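Local coordinates for protein Old Yellow Enzyme (Pichia, PDB 6AGZ) that probably uses bound flavin mononucleotide to catalyse the asymmetric reduction of enone compounds, as an old yellow enzyme built on a TIM barrel, at residues D42-D47 against V90-K95; M83-R88 against Y168-K173; E99-K102 against H106-M109; L226-V231 against K277-V282. All blocks are in the same frame, centred on the assembly; numbering follows the deposited sequence.

Interaction 1 (D42-D47 against V90-K95); sequences DFVATD and VEAWKK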
loop_
_atom_site.group_PDB
_atom_site.type_symbol
_atom_site.label_atom_id
_atom_site.label_comp_id
_atom_site.label_asym_id
_atom_site.label_seq_id
_atom_site.Cartn_x
_atom_site.Cartn_y
_atom_site.Cartn_z
ATOM N N ASP A 42 32.648 -25.147 11.301
ATOM C CA ASP A 42 33.334 -24.333 10.307
ATOM C C ASP A 42 32.381 -23.706 9.299
ATOM O O ASP A 42 32.847 -23.032 8.372
ATOM C CB ASP A 42 34.366 -25.185 9.565
ATOM C CG ASP A 42 35.786 -24.756 9.846
ATOM O OD1 ASP A 42 35.988 -23.949 10.778
ATOM O OD2 ASP A 42 36.700 -25.227 9.138
ATOM N N PHE A 43 31.073 -23.927 9.455
ATOM C CA PHE A 43 30.045 -23.429 8.537
ATOM C C PHE A 43 30.178 -24.058 7.149
ATOM O O PHE A 43 29.955 -23.402 6.132
ATOM C CB PHE A 43 30.060 -21.899 8.447
ATOM C CG PHE A 43 30.219 -21.218 9.776
ATOM C CD1 PHE A 43 29.203 -21.252 10.717
ATOM C CD2 PHE A 43 31.389 -20.544 10.085
ATOM C CE1 PHE A 43 29.351 -20.627 11.942
ATOM C CE2 PHE A 43 31.543 -19.916 11.306
ATOM C CZ PHE A 43 30.524 -19.958 12.236
ATOM N N VAL A 44 30.531 -25.342 7.110
ATOM C CA VAL A 44 30.677 -26.094 5.868
ATOM C C VAL A 44 29.504 -27.056 5.741
ATOM O O VAL A 44 29.115 -27.711 6.717
ATOM C CB VAL A 44 32.019 -26.852 5.824
ATOM C CG1 VAL A 44 32.180 -27.585 4.500
ATOM C CG2 VAL A 44 33.180 -25.893 6.052
ATOM N N ALA A 45 28.939 -27.140 4.538
ATOM C CA ALA A 45 27.825 -28.044 4.293
ATOM C C ALA A 45 28.271 -29.494 4.441
ATOM O O ALA A 45 29.417 -29.849 4.152
ATOM C CB ALA A 45 27.240 -27.810 2.900
ATOM N N THR A 46 27.348 -30.339 4.888
ATOM C CA THR A 46 27.662 -31.709 5.259
ATOM C C THR A 46 26.977 -32.708 4.333
ATOM O O THR A 46 26.057 -32.373 3.581
ATOM C CB THR A 46 27.251 -31.990 6.709
ATOM O OG1 THR A 46 25.859 -31.699 6.880
ATOM C CG2 THR A 46 28.065 -31.131 7.667
ATOM N N ASP A 47 27.455 -33.955 4.402
ATOM C CA ASP A 47 26.831 -35.042 3.654
ATOM C C ASP A 47 25.369 -35.211 4.048
ATOM O O ASP A 47 24.524 -35.555 3.209
ATOM C CB ASP A 47 27.607 -36.339 3.886
ATOM C CG ASP A 47 27.818 -36.637 5.363
ATOM O OD1 ASP A 47 27.540 -35.751 6.198
ATOM O OD2 ASP A 47 28.270 -37.755 5.689
ATOM N N VAL A 90 32.244 -23.167 -0.753
ATOM C CA VAL A 90 31.745 -23.089 -2.123
ATOM C C VAL A 90 31.813 -24.453 -2.801
ATOM O O VAL A 90 30.939 -24.807 -3.601
ATOM C CB VAL A 90 32.519 -22.017 -2.911
ATOM C CG1 VAL A 90 32.103 -22.017 -4.373
ATOM C CG2 VAL A 90 32.293 -20.645 -2.295
ATOM N N GLU A 91 32.847 -25.242 -2.493
ATOM C CA GLU A 91 32.927 -26.599 -3.028
ATOM C C GLU A 91 31.755 -27.444 -2.543
ATOM O O GLU A 91 31.070 -28.099 -3.341
ATOM C CB GLU A 91 34.253 -27.250 -2.628
ATOM C CG GLU A 91 35.496 -26.539 -3.132
ATOM C CD GLU A 91 36.760 -27.026 -2.446
ATOM O OE1 GLU A 91 37.054 -28.237 -2.526
ATOM O OE2 GLU A 91 37.452 -26.199 -1.815
ATOM N N ALA A 92 31.510 -27.437 -1.229
ATOM C CA ALA A 92 30.422 -28.233 -0.668
ATOM C C ALA A 92 29.077 -27.834 -1.269
ATOM O O ALA A 92 28.319 -28.688 -1.754
ATOM C CB ALA A 92 30.399 -28.084 0.854
ATOM N N TRP A 93 28.767 -26.534 -1.251
ATOM C CA TRP A 93 27.507 -26.081 -1.834
ATOM C C TRP A 93 27.425 -26.435 -3.313
ATOM O O TRP A 93 26.348 -26.772 -3.818
ATOM C CB TRP A 93 27.335 -24.575 -1.632
ATOM C CG TRP A 93 26.773 -24.210 -0.293
ATOM C CD1 TRP A 93 27.367 -23.435 0.661
ATOM C CD2 TRP A 93 25.508 -24.612 0.247
ATOM N NE1 TRP A 93 26.547 -23.325 1.758
ATOM C CE2 TRP A 93 25.401 -24.039 1.530
ATOM C CE3 TRP A 93 24.454 -25.399 -0.231
ATOM C CZ2 TRP A 93 24.282 -24.228 2.341
ATOM C CZ3 TRP A 93 23.345 -25.585 0.576
ATOM C CH2 TRP A 93 23.267 -25.001 1.846
ATOM N N LYS A 94 28.555 -26.371 -4.022
ATOM C CA LYS A 94 28.572 -26.760 -5.428
ATOM C C LYS A 94 28.169 -28.219 -5.597
ATOM O O LYS A 94 27.415 -28.560 -6.516
ATOM C CB LYS A 94 29.957 -26.513 -6.025
ATOM C CG LYS A 94 30.055 -26.808 -7.516
ATOM C CD LYS A 94 31.474 -26.602 -8.027
ATOM C CE LYS A 94 31.527 -26.596 -9.549
ATOM N NZ LYS A 94 31.124 -27.898 -10.143
ATOM N N LYS A 95 28.659 -29.095 -4.717
ATOM C CA LYS A 95 28.276 -30.501 -4.801
ATOM C C LYS A 95 26.793 -30.690 -4.501
ATOM O O LYS A 95 26.115 -31.488 -5.166
ATOM C CB LYS A 95 29.140 -31.334 -3.856
ATOM C CG LYS A 95 30.607 -31.360 -4.259
ATOM C CD LYS A 95 31.474 -32.053 -3.225
ATOM C CE LYS A 95 32.898 -32.202 -3.733
ATOM N NZ LYS A 95 33.713 -33.083 -2.855
#

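Interaction 2 (M83-R88 against Y168-K173); sequences MIYTDR and YVNAAK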
loop_
_atom_site.group_PDB
_atom_site.type_symbol
_atom_site.label_atom_id
_atom_site.label_comp_id
_atom_site.label_asym_id
_atom_site.label_seq_id
_atom_site.Cartn_x
_atom_site.Cartn_y
_atom_site.Cartn_z
ATOM N N MET A 83 27.482 -21.003 5.164
ATOM C CA MET A 83 28.266 -19.908 4.609
ATOM C C MET A 83 28.720 -20.278 3.203
ATOM O O MET A 83 28.925 -21.454 2.890
ATOM C CB MET A 83 29.472 -19.571 5.497
ATOM C CG MET A 83 30.083 -18.206 5.218
ATOM S SD MET A 83 31.468 -17.804 6.305
ATOM C CE MET A 83 30.626 -17.607 7.872
ATOM N N ILE A 84 28.856 -19.260 2.352
ATOM C CA ILE A 84 29.243 -19.434 0.954
ATOM C C ILE A 84 30.512 -18.622 0.694
ATOM O O ILE A 84 30.723 -18.091 -0.403
ATOM C CB ILE A 84 28.074 -19.040 0.021
ATOM C CG1 ILE A 84 28.337 -19.451 -1.436
ATOM C CG2 ILE A 84 27.728 -17.554 0.160
ATOM C CD1 ILE A 84 28.010 -20.896 -1.738
ATOM N N TYR A 85 31.377 -18.525 1.706
ATOM C CA TYR A 85 32.497 -17.587 1.686
ATOM C C TYR A 85 33.821 -18.237 1.290
ATOM O O TYR A 85 34.447 -17.819 0.311
ATOM C CB TYR A 85 32.616 -16.916 3.060
ATOM C CG TYR A 85 33.613 -15.785 3.124
ATOM C CD1 TYR A 85 33.358 -14.572 2.498
ATOM C CD2 TYR A 85 34.803 -15.923 3.825
ATOM C CE1 TYR A 85 34.266 -13.533 2.559
ATOM C CE2 TYR A 85 35.715 -14.890 3.894
ATOM C CZ TYR A 85 35.441 -13.698 3.260
ATOM O OH TYR A 85 36.348 -12.667 3.325
ATOM N N THR A 86 34.268 -19.250 2.031
ATOM C CA THR A 86 35.573 -19.836 1.759
ATOM C C THR A 86 35.495 -20.803 0.578
ATOM O O THR A 86 34.416 -21.167 0.103
ATOM C CB THR A 86 36.113 -20.559 2.993
ATOM O OG1 THR A 86 35.338 -21.738 3.240
ATOM C CG2 THR A 86 36.050 -19.652 4.213
ATOM N N ASP A 87 36.672 -21.219 0.101
ATOM C CA ASP A 87 36.729 -22.166 -1.009
ATOM C C ASP A 87 36.036 -23.476 -0.651
ATOM O O ASP A 87 35.252 -24.011 -1.442
ATOM C CB ASP A 87 38.182 -22.415 -1.419
ATOM C CG ASP A 87 38.769 -21.265 -2.217
ATOM O OD1 ASP A 87 38.022 -20.314 -2.531
ATOM O OD2 ASP A 87 39.974 -21.317 -2.541
ATOM N N ARG A 88 36.307 -24.002 0.548
ATOM C CA ARG A 88 35.696 -25.260 0.972
ATOM C C ARG A 88 34.174 -25.164 0.971
ATOM O O ARG A 88 33.480 -26.058 0.467
ATOM C CB ARG A 88 36.209 -25.646 2.363
ATOM C CG ARG A 88 37.674 -26.059 2.394
ATOM C CD ARG A 88 38.154 -26.384 3.807
ATOM N NE ARG A 88 37.367 -27.439 4.444
ATOM C CZ ARG A 88 36.670 -27.278 5.565
ATOM N NH1 ARG A 88 36.666 -26.104 6.184
ATOM N NH2 ARG A 88 35.982 -28.292 6.073
ATOM N N TYR A 168 27.869 -8.831 -0.320
ATOM C CA TYR A 168 26.714 -9.380 -1.023
ATOM C C TYR A 168 27.064 -9.729 -2.463
ATOM O O TYR A 168 26.668 -10.789 -2.967
ATOM C CB TYR A 168 25.547 -8.393 -0.987
ATOM C CG TYR A 168 24.611 -8.562 0.189
ATOM C CD1 TYR A 168 24.619 -7.660 1.244
ATOM C CD2 TYR A 168 23.712 -9.620 0.238
ATOM C CE1 TYR A 168 23.759 -7.806 2.317
ATOM C CE2 TYR A 168 22.848 -9.777 1.308
ATOM C CZ TYR A 168 22.877 -8.866 2.345
ATOM O OH TYR A 168 22.020 -9.016 3.411
ATOM N N VAL A 169 27.808 -8.852 -3.143
ATOM C CA VAL A 169 28.194 -9.126 -4.526
ATOM C C VAL A 169 29.061 -10.377 -4.601
ATOM O O VAL A 169 28.846 -11.257 -5.447
ATOM C CB VAL A 169 28.908 -7.907 -5.137
ATOM C CG1 VAL A 169 29.430 -8.240 -6.528
ATOM C CG2 VAL A 169 27.966 -6.719 -5.188
ATOM N N ASN A 170 30.053 -10.478 -3.712
ATOM C CA ASN A 170 30.955 -11.627 -3.732
ATOM C C ASN A 170 30.211 -12.927 -3.445
ATOM O O ASN A 170 30.448 -13.946 -4.108
ATOM C CB ASN A 170 32.086 -11.418 -2.725
ATOM C CG ASN A 170 32.977 -12.637 -2.586
ATOM O OD1 ASN A 170 33.720 -12.985 -3.503
ATOM N ND2 ASN A 170 32.911 -13.289 -1.430
ATOM N N ALA A 171 29.306 -12.912 -2.463
ATOM C CA ALA A 171 28.545 -14.117 -2.145
ATOM C C ALA A 171 27.621 -14.506 -3.292
ATOM O O ALA A 171 27.463 -15.695 -3.594
ATOM C CB ALA A 171 27.748 -13.912 -0.859
ATOM N N ALA A 172 27.001 -13.517 -3.944
ATOM C CA ALA A 172 26.138 -13.812 -5.082
ATOM C C ALA A 172 26.932 -14.422 -6.232
ATOM O O ALA A 172 26.467 -15.363 -6.887
ATOM C CB ALA A 172 25.416 -12.545 -5.537
ATOM N N LYS A 173 28.133 -13.898 -6.492
ATOM C CA LYS A 173 28.970 -14.469 -7.544
ATOM C C LYS A 173 29.406 -15.887 -7.195
ATOM O O LYS A 173 29.409 -16.771 -8.062
ATOM C CB LYS A 173 30.185 -13.575 -7.792
ATOM C CG LYS A 173 29.857 -12.274 -8.507
ATOM C CD LYS A 173 31.040 -11.319 -8.493
ATOM C CE LYS A 173 32.226 -11.881 -9.263
ATOM N NZ LYS A 173 31.940 -12.017 -10.718
HETATM O O HOH W 1 34.712 -15.695 -1.281
#

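Interaction 3 (E99-K102 against H106-M109); sequences EVHK and HISM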
loop_
_atom_site.group_PDB
_atom_site.type_symbol
_atom_site.label_atom_id
_atom_site.label_comp_id
_atom_site.label_asym_id
_atom_site.label_seq_id
_atom_site.Cartn_x
_atom_site.Cartn_y
_atom_site.Cartn_z
ATOM N N GLU A 99 24.072 -32.286 -7.175
ATOM C CA GLU A 99 23.166 -33.392 -6.879
ATOM C C GLU A 99 21.710 -32.988 -7.086
ATOM O O GLU A 99 20.919 -33.769 -7.628
ATOM C CB GLU A 99 23.389 -33.895 -5.455
ATOM C CG GLU A 99 22.339 -34.890 -4.971
ATOM C CD GLU A 99 22.428 -36.244 -5.656
ATOM O OE1 GLU A 99 23.368 -36.465 -6.449
ATOM O OE2 GLU A 99 21.551 -37.095 -5.397
ATOM N N VAL A 100 21.338 -31.777 -6.662
ATOM C CA VAL A 100 19.964 -31.313 -6.849
ATOM C C VAL A 100 19.607 -31.276 -8.332
ATOM O O VAL A 100 18.507 -31.677 -8.732
ATOM C CB VAL A 100 19.766 -29.939 -6.181
ATOM C CG1 VAL A 100 18.472 -29.293 -6.654
ATOM C CG2 VAL A 100 19.764 -30.083 -4.666
ATOM N N HIS A 101 20.533 -30.803 -9.170
ATOM C CA HIS A 101 20.267 -30.737 -10.604
ATOM C C HIS A 101 20.262 -32.124 -11.234
ATOM O O HIS A 101 19.483 -32.386 -12.160
ATOM C CB HIS A 101 21.297 -29.840 -11.289
ATOM C CG HIS A 101 21.083 -28.379 -11.045
ATOM N ND1 HIS A 101 22.104 -27.456 -11.107
ATOM C CD2 HIS A 101 19.961 -27.680 -10.747
ATOM C CE1 HIS A 101 21.623 -26.253 -10.854
ATOM N NE2 HIS A 101 20.326 -26.360 -10.632
ATOM N N LYS A 102 21.132 -33.019 -10.760
ATOM C CA LYS A 102 21.101 -34.399 -11.236
ATOM C C LYS A 102 19.749 -35.038 -10.948
ATOM O O LYS A 102 19.234 -35.819 -11.755
ATOM C CB LYS A 102 22.231 -35.199 -10.586
ATOM C CG LYS A 102 22.373 -36.629 -11.083
ATOM C CD LYS A 102 23.444 -37.368 -10.295
ATOM C CE LYS A 102 23.522 -38.831 -10.696
ATOM N NZ LYS A 102 24.412 -39.609 -9.789
ATOM N N HIS A 106 15.653 -27.780 -9.247
ATOM C CA HIS A 106 16.384 -26.526 -9.320
ATOM C C HIS A 106 16.450 -25.920 -7.926
ATOM O O HIS A 106 15.613 -26.206 -7.066
ATOM C CB HIS A 106 15.719 -25.562 -10.308
ATOM C CG HIS A 106 15.246 -26.226 -11.564
ATOM N ND1 HIS A 106 15.978 -26.223 -12.731
ATOM C CD2 HIS A 106 14.118 -26.926 -11.831
ATOM C CE1 HIS A 106 15.319 -26.886 -13.665
ATOM N NE2 HIS A 106 14.187 -27.323 -13.144
ATOM N N ILE A 107 17.455 -25.080 -7.699
ATOM C CA ILE A 107 17.752 -24.609 -6.352
ATOM C C ILE A 107 18.200 -23.153 -6.386
ATOM O O ILE A 107 18.947 -22.733 -7.277
ATOM C CB ILE A 107 18.808 -25.506 -5.669
ATOM C CG1 ILE A 107 18.990 -25.111 -4.203
ATOM C CG2 ILE A 107 20.132 -25.471 -6.425
ATOM C CD1 ILE A 107 19.744 -26.142 -3.393
ATOM N N SER A 108 17.716 -22.381 -5.415
ATOM C CA SER A 108 18.146 -21.016 -5.167
ATOM C C SER A 108 18.741 -20.936 -3.767
ATOM O O SER A 108 18.297 -21.633 -2.852
ATOM C CB SER A 108 16.975 -20.030 -5.294
ATOM O OG SER A 108 17.311 -18.756 -4.772
ATOM N N MET A 109 19.756 -20.095 -3.603
ATOM C CA MET A 109 20.381 -19.882 -2.303
ATOM C C MET A 109 19.929 -18.545 -1.733
ATOM O O MET A 109 20.066 -17.508 -2.390
ATOM C CB MET A 109 21.906 -19.925 -2.394
ATOM C CG MET A 109 22.581 -19.337 -1.157
ATOM S SD MET A 109 24.359 -19.610 -1.045
ATOM C CE MET A 109 24.414 -21.303 -0.468
#

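Interaction 4 (L226-V231 against K277-V282); sequences LVIEAV and KRLAYV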
loop_
_atom_site.group_PDB
_atom_site.type_symbol
_atom_site.label_atom_id
_atom_site.label_comp_id
_atom_site.label_asym_id
_atom_site.label_seq_id
_atom_site.Cartn_x
_atom_site.Cartn_y
_atom_site.Cartn_z
ATOM N N LEU A 226 23.444 -3.903 -7.276
ATOM C CA LEU A 226 24.787 -4.445 -7.459
ATOM C C LEU A 226 24.746 -5.931 -7.802
ATOM O O LEU A 226 25.487 -6.396 -8.678
ATOM C CB LEU A 226 25.626 -4.199 -6.205
ATOM C CG LEU A 226 26.182 -2.782 -6.045
ATOM C CD1 LEU A 226 26.712 -2.562 -4.638
ATOM C CD2 LEU A 226 27.272 -2.521 -7.073
ATOM N N VAL A 227 23.877 -6.691 -7.130
ATOM C CA VAL A 227 23.783 -8.124 -7.400
ATOM C C VAL A 227 23.222 -8.374 -8.796
ATOM O O VAL A 227 23.669 -9.285 -9.503
ATOM C CB VAL A 227 22.944 -8.817 -6.310
ATOM C CG1 VAL A 227 22.646 -10.257 -6.693
ATOM C CG2 VAL A 227 23.675 -8.771 -4.977
ATOM N N ILE A 228 22.242 -7.570 -9.218
ATOM C CA ILE A 228 21.700 -7.699 -10.569
ATOM C C ILE A 228 22.782 -7.421 -11.602
ATOM O O ILE A 228 22.910 -8.143 -12.600
ATOM C CB ILE A 228 20.488 -6.765 -10.757
ATOM C CG1 ILE A 228 19.263 -7.315 -10.025
ATOM C CG2 ILE A 228 20.175 -6.576 -12.236
ATOM C CD1 ILE A 228 18.045 -6.423 -10.136
ATOM N N GLU A 229 23.582 -6.375 -11.379
ATOM C CA GLU A 229 24.702 -6.111 -12.276
ATOM C C GLU A 229 25.704 -7.258 -12.265
ATOM O O GLU A 229 26.339 -7.540 -13.288
ATOM C CB GLU A 229 25.381 -4.795 -11.892
ATOM C CG GLU A 229 26.675 -4.513 -12.642
ATOM C CD GLU A 229 27.154 -3.086 -12.467
ATOM O OE1 GLU A 229 27.166 -2.338 -13.467
ATOM O OE2 GLU A 229 27.513 -2.710 -11.331
ATOM N N ALA A 230 25.840 -7.950 -11.131
ATOM C CA ALA A 230 26.824 -9.024 -11.037
ATOM C C ALA A 230 26.369 -10.271 -11.789
ATOM O O ALA A 230 27.113 -10.812 -12.617
ATOM C CB ALA A 230 27.101 -9.351 -9.569
ATOM N N VAL A 231 25.153 -10.744 -11.519
ATOM C CA VAL A 231 24.713 -12.052 -11.993
ATOM C C VAL A 231 23.485 -11.993 -12.890
ATOM O O VAL A 231 23.092 -13.037 -13.434
ATOM C CB VAL A 231 24.451 -13.017 -10.816
ATOM C CG1 VAL A 231 25.710 -13.188 -9.978
ATOM C CG2 VAL A 231 23.299 -12.511 -9.963
ATOM N N LYS A 277 14.935 -5.167 -15.970
ATOM C CA LYS A 277 15.623 -5.971 -14.957
ATOM C C LYS A 277 14.553 -6.538 -14.030
ATOM O O LYS A 277 14.275 -5.986 -12.962
ATOM C CB LYS A 277 16.665 -5.148 -14.203
ATOM C CG LYS A 277 17.658 -4.433 -15.104
ATOM C CD LYS A 277 18.735 -3.739 -14.293
ATOM C CE LYS A 277 18.128 -2.829 -13.240
ATOM N NZ LYS A 277 18.940 -2.811 -11.993
ATOM N N ARG A 278 13.968 -7.657 -14.443
ATOM C CA ARG A 278 12.888 -8.309 -13.715
ATOM C C ARG A 278 13.475 -9.409 -12.842
ATOM O O ARG A 278 14.132 -10.324 -13.352
ATOM C CB ARG A 278 11.853 -8.882 -14.686
ATOM C CG ARG A 278 10.892 -9.892 -14.070
ATOM C CD ARG A 278 9.750 -9.218 -13.324
ATOM N NE ARG A 278 8.868 -8.478 -14.223
ATOM C CZ ARG A 278 7.843 -7.734 -13.820
ATOM N NH1 ARG A 278 7.568 -7.623 -12.527
ATOM N NH2 ARG A 278 7.098 -7.092 -14.708
ATOM N N LEU A 279 13.247 -9.313 -11.534
ATOM C CA LEU A 279 13.726 -10.339 -10.619
ATOM C C LEU A 279 13.117 -11.692 -10.969
ATOM O O LEU A 279 12.034 -11.778 -11.555
ATOM C CB LEU A 279 13.386 -9.976 -9.172
ATOM C CG LEU A 279 14.031 -8.729 -8.567
ATOM C CD1 LEU A 279 13.657 -8.595 -7.096
ATOM C CD2 LEU A 279 15.541 -8.768 -8.738
ATOM N N ALA A 280 13.835 -12.758 -10.612
ATOM C CA ALA A 280 13.308 -14.103 -10.816
ATOM C C ALA A 280 11.990 -14.284 -10.075
ATOM O O ALA A 280 11.014 -14.795 -10.635
ATOM C CB ALA A 280 14.333 -15.144 -10.367
ATOM N N TYR A 281 11.939 -13.853 -8.816
ATOM C CA TYR A 281 10.713 -13.911 -8.034
ATOM C C TYR A 281 10.854 -12.999 -6.824
ATOM O O TYR A 281 11.960 -12.621 -6.432
ATOM C CB TYR A 281 10.387 -15.343 -7.593
ATOM C CG TYR A 281 11.428 -15.979 -6.694
ATOM C CD1 TYR A 281 12.512 -16.663 -7.229
ATOM C CD2 TYR A 281 11.317 -15.907 -5.310
ATOM C CE1 TYR A 281 13.461 -17.252 -6.412
ATOM C CE2 TYR A 281 12.261 -16.491 -4.484
ATOM C CZ TYR A 281 13.331 -17.161 -5.041
ATOM O OH TYR A 281 14.273 -17.742 -4.224
ATOM N N VAL A 282 9.709 -12.644 -6.245
ATOM C CA VAL A 282 9.642 -11.941 -4.971
ATOM C C VAL A 282 8.934 -12.852 -3.978
ATOM O O VAL A 282 7.819 -13.314 -4.242
ATOM C CB VAL A 282 8.914 -10.590 -5.095
ATOM C CG1 VAL A 282 8.704 -9.972 -3.723
ATOM C CG2 VAL A 282 9.703 -9.644 -5.985
#

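Interaction 1 (D42-D47 against V90-K95)
Ala45 sets its methyl group against the methyl of Ala92, the two CB atoms 3.8 Å apart, where the loop 42-47 passes alongside the helix that carries 90-95. The same CB also lies over one face of the Trp93 indole, 4.4 Å from its CE2, so that one methyl touches both the Ala92 side chain and the indole. Val44 flanks the pair. Its CG1 branch, held anti to the backbone N (chi1 -178°), reaches the Ala92 CB at 4.1 Å, leaving that methyl touched by two successive loop residues. Alanine on both sides allows the backbones to come close, with the CA atoms of Ala45 and Ala92 5.6 Å apart. The contact is apolar and buried, and polar groups at its borders secure the loop: Asp42 makes a salt bridge to Arg88, and Thr46, the N-cap of helix 47-57, bonds through OG1 to the carbonyl of Arg38. Beyond Trp93, whose ring also touches Thr66 and Thr69, lies barrel strand 63-70; the loop, part of the connection from strand 29-31 to helix 47-57, lies against helix 87-102 on the side where Ala92 and the Trp93 ring meet it.

Interaction 2 (M83-R88 against Y168-K173)
Ile84 and Ala171 have the most surface buried here, and they meet through methyl groups: the CG2 branch of Ile84 rests on the Ala171 CB at 3.8 Å. The longer arm of the isoleucine takes the other direction, with CG1 anti to the backbone N (chi1 -169°), which leaves CG2 between the backbone N and the carbonyl carbon and pointed at the helix. From there CG2 also comes within 4.2 Å of the Ala171 carbonyl O. In the barrel, 83-88 belongs to the connection that leaves strand 63-70 and enters helix 87-102, with Thr86 at the N-cap, while 168-173 is part of helix 158-179, which comes between strands 106-112 and 183-187 in the chain. Leu111 of strand 106-112 touches both Ile84 and Ala171, so the apolar pair is packed onto the barrel wall. Asn170 forms the more open side of the contact. Its ND2 stands 4.2 Å from CD1 of Tyr85, the amide plane and the phenol ring turned 80° to one another and the two side chains crossing at about a right angle. A water joins the same two residues: it accepts from the Asn170 ND2 at 3.0 Å and donates to the Tyr85 backbone O at 2.7 Å. One turn further along the helix, the side chain of Asn174 bonds to the carbonyl of Ile84.

Interaction 3 (E99-K102 against H106-M109)
Ile107 packs against Val100 along almost the whole of its side chain. At the root, the Ile107 CB lies 3.9 Å from the CG1 methyl of Val100. Its short branch, CG2, stays on the same valine methyl at 4.2 Å. The long branch leaves through CG1, anti to the backbone N (chi1 -173°), and continues extended to CD1, which reaches the other valine methyl, CG2, at 4.1 Å. The two side chains cross at about a right angle, and the valine fork is thereby shared: one prong takes the base of the isoleucine, the other its tip. Val100 CG1 also approaches the backbone N of His106, 4.1 Å away, so it fits over the start of the strand as well.

One residue on, His101 covers the adjoining piece of backbone. The edge of its imidazole, near the ring plane, faces the CA of His106, with CD2 at 4.0 Å, while the His106 side chain leaves its CA in the direction away from the helix. The NE2 of His101 is hydrogen-bonded to the Asp182 carboxylate, and the same OD2 receives the backbone N-H of Ile107; one carboxylate oxygen therefore ties the end of the helix to the beginning of the strand. Tyr53 and Ala57 of helix 47-57 also pack on Val100. With three residues between the segments, this is the short return from helix to strand in the unit of strand 63-70, helix 87-102 and strand 106-112, a beta-alpha-beta crossover, of which the TIM barrel is a closed succession.

Interaction 4 (L226-V231 against K277-V282)
This is a largely apolar packing contact between an outer helix of the TIM barrel and the chain that leads into barrel strand 281-285, and Ile228 is the one helix residue that makes it. The isoleucine divides its methyls between two partners. CD1, at the end of an extended arm (chi2 178°), meets the CD2 methyl of Leu279 at 3.7 Å, the two side chains crossing at about a right angle. The shorter branch, CG2, lies anti to the backbone N and takes CD of Lys277 at 3.8 Å. Helix 218-231 precedes strand 236-240, and the segment 277-282 comes after the next helix, 258-274, so the contact reaches past one strand of the barrel to the approach of the following one. Val236, at the start of strand 236-240, touches Leu279 and also packs against Val227 and Val231 of the helix. The lysine chain does not extend straight past Ile228: it bends at chi3 (-53°) and again at chi4, which keeps NZ within 4.0 Å of the isoleucine CG2. Its ammonium group has a long, weak ion pair with Asp225, on the same helix just before the segment. Leu279 also touches Leu269 of helix 258-274 and Trp309 of a loop.

Overall arrangement
Interactions 1, 2 and 3 share helix 87-102: interaction 2 at its start, interaction 1 along its middle, interaction 3 at its end. Met109, on the strand segment of interaction 3, touches the other two: its CE lies 3.5 Å from CE2 of Trp93 in interaction 1 and 3.8 Å from CD1 of Ile84 in interaction 2. Interaction 4 joins the series through neighbouring helices, where CG2 of Val169 meets CB of Leu226 at 3.6 Å, and across the barrel, where OG of Ser108 and OH of Tyr281 are 3.2 Å apart, a probable hydrogen bond. The bound flavin mononucleotide is about 10 Å from the Trp93 side chain, about 13 Å from that of Ile107 and about 14 Å from that of Ile84.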